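Local coordinates for protein chitin binding domain (PDB 3UAM) that probably binds chitin or a related polysaccharide and may cleave it oxidatively as a lytic polysaccharide monooxygenase, at residues D63-D69 with T126-T130. Sequence-based numbering, arbitrary orientation.
Sequences DPDAPDD and TRRWT
R128 and R127, neighbours in the chain, each meet a carboxylate of segment 63-69 through two nitrogens. R128 grips D63 end-on: NH1 gives to OD2 at 2.8 Å and NH2 to OD1 at 2.9 Å, with the carboxylate and guanidinium planes only 18° apart. Its NH2 also donates to OD2 of D65 at 2.7 Å, on the anti lone pair, and a water links that oxygen to R128 NE. D199 is a further salt-bridge partner of NH1, so three acids probably offset one buried arginine. R127 meets D69 side-on, NE reaching OD2 at 2.7 Å and NH2 reaching OD1 at 3.0 Å; bends at chi2 (51°) and chi3 (56°) turn both nitrogens toward D69. Arginine suits both places because its flat group has donors to spare: R127 NH1 serves the carbonyls of N159 and Y161.

Aspartate suits position 63 because its short side chain also serves the backbone: OD1 accepts from D65 N, an Asx turn, and A66 N, an Asx motif, which should steady the carboxylate.

The small methyl of A66 packs over one R127 guanidinium face, offset toward its rim.

A type I turn from A66 brings D69 round to R127. The D63-D65-R128 network and the separate R127-D69 pair fasten this long loop to strand 126-133 of the beta-sandwich characteristic of AA10 proteins.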
# COMPACT_ATOMS: atom_id res chain seq x y z
N ASP A 63 -7.59 -7.46 14.38
CA ASP A 63 -6.41 -7.92 13.70
C ASP A 63 -6.26 -9.45 13.89
O ASP A 63 -6.33 -9.94 15.01
CB ASP A 63 -5.20 -7.18 14.23
CG ASP A 63 -3.96 -7.40 13.39
OD1 ASP A 63 -3.36 -8.49 13.50
OD2 ASP A 63 -3.59 -6.49 12.63
N PRO A 64 -6.04 -10.21 12.80
CA PRO A 64 -5.89 -11.67 12.90
C PRO A 64 -4.67 -12.14 13.72
O PRO A 64 -4.68 -13.25 14.25
CB PRO A 64 -5.71 -12.09 11.43
CG PRO A 64 -5.06 -10.93 10.80
CD PRO A 64 -5.74 -9.73 11.44
N ASP A 65 -3.63 -11.32 13.83
CA ASP A 65 -2.43 -11.71 14.56
C ASP A 65 -2.34 -11.07 15.94
O ASP A 65 -1.79 -11.68 16.86
CB ASP A 65 -1.19 -11.34 13.76
CG ASP A 65 -1.14 -12.05 12.44
OD1 ASP A 65 -1.04 -13.31 12.48
OD2 ASP A 65 -1.18 -11.36 11.39
N ALA A 66 -2.89 -9.86 16.09
CA ALA A 66 -2.72 -9.07 17.31
C ALA A 66 -4.08 -8.65 17.91
O ALA A 66 -4.64 -7.63 17.50
CB ALA A 66 -1.85 -7.86 17.00
N PRO A 67 -4.62 -9.44 18.85
CA PRO A 67 -5.97 -9.19 19.28
C PRO A 67 -6.21 -7.82 19.94
O PRO A 67 -7.33 -7.33 19.89
CB PRO A 67 -6.30 -10.35 20.24
CG PRO A 67 -5.00 -11.04 20.51
CD PRO A 67 -4.11 -10.73 19.36
N ASP A 68 -5.20 -7.19 20.53
CA ASP A 68 -5.43 -5.90 21.19
C ASP A 68 -5.32 -4.69 20.23
O ASP A 68 -5.62 -3.56 20.62
CB ASP A 68 -4.51 -5.74 22.40
CG ASP A 68 -4.94 -6.59 23.60
OD1 ASP A 68 -6.15 -6.72 23.86
OD2 ASP A 68 -4.07 -7.14 24.29
N ASP A 69 -4.92 -4.93 18.98
CA ASP A 69 -4.79 -3.85 18.01
C ASP A 69 -6.16 -3.21 17.77
O ASP A 69 -7.19 -3.86 17.91
CB ASP A 69 -4.17 -4.32 16.69
CG ASP A 69 -2.65 -4.31 16.70
OD1 ASP A 69 -2.05 -4.19 17.80
OD2 ASP A 69 -2.06 -4.45 15.59
N THR A 126 3.56 0.15 13.97
CA THR A 126 3.23 -0.66 12.79
C THR A 126 2.96 -2.13 13.12
O THR A 126 3.78 -2.77 13.75
CB THR A 126 4.39 -0.62 11.81
OG1 THR A 126 4.65 0.73 11.44
CG2 THR A 126 4.08 -1.47 10.55
N ARG A 127 1.84 -2.68 12.65
CA ARG A 127 1.60 -4.11 12.79
C ARG A 127 2.25 -4.90 11.66
O ARG A 127 2.88 -5.91 11.91
CB ARG A 127 0.11 -4.45 12.87
CG ARG A 127 -0.18 -5.92 13.11
CD ARG A 127 0.60 -6.48 14.30
NE ARG A 127 0.35 -5.74 15.52
CZ ARG A 127 1.12 -5.77 16.61
NH1 ARG A 127 2.24 -6.47 16.63
NH2 ARG A 127 0.80 -5.03 17.67
N ARG A 128 2.11 -4.42 10.43
CA ARG A 128 2.65 -5.12 9.27
C ARG A 128 2.77 -4.22 8.03
O ARG A 128 2.21 -3.13 7.97
CB ARG A 128 1.81 -6.36 8.95
CG ARG A 128 0.42 -6.04 8.42
CD ARG A 128 -0.43 -7.26 8.03
NE ARG A 128 -0.70 -8.15 9.16
CZ ARG A 128 -1.51 -7.86 10.17
NH1 ARG A 128 -2.12 -6.68 10.24
NH2 ARG A 128 -1.70 -8.74 11.15
N TRP A 129 3.53 -4.72 7.06
CA TRP A 129 3.52 -4.25 5.70
C TRP A 129 3.18 -5.46 4.86
O TRP A 129 3.67 -6.55 5.12
CB TRP A 129 4.89 -3.79 5.26
CG TRP A 129 5.44 -2.60 5.97
CD1 TRP A 129 5.46 -1.28 5.54
CD2 TRP A 129 6.12 -2.59 7.26
NE1 TRP A 129 6.10 -0.47 6.45
CE2 TRP A 129 6.52 -1.20 7.50
CE3 TRP A 129 6.45 -3.57 8.18
CZ2 TRP A 129 7.21 -0.83 8.64
CZ3 TRP A 129 7.15 -3.18 9.33
CH2 TRP A 129 7.51 -1.83 9.55
N THR A 130 2.33 -5.26 3.86
CA THR A 130 1.85 -6.33 3.01
C THR A 130 2.01 -5.87 1.56
O THR A 130 1.83 -4.67 1.26
CB THR A 130 0.37 -6.63 3.27
OG1 THR A 130 0.19 -7.11 4.61
CG2 THR A 130 -0.07 -7.73 2.34
O HOH W 1 0.06 -10.95 8.91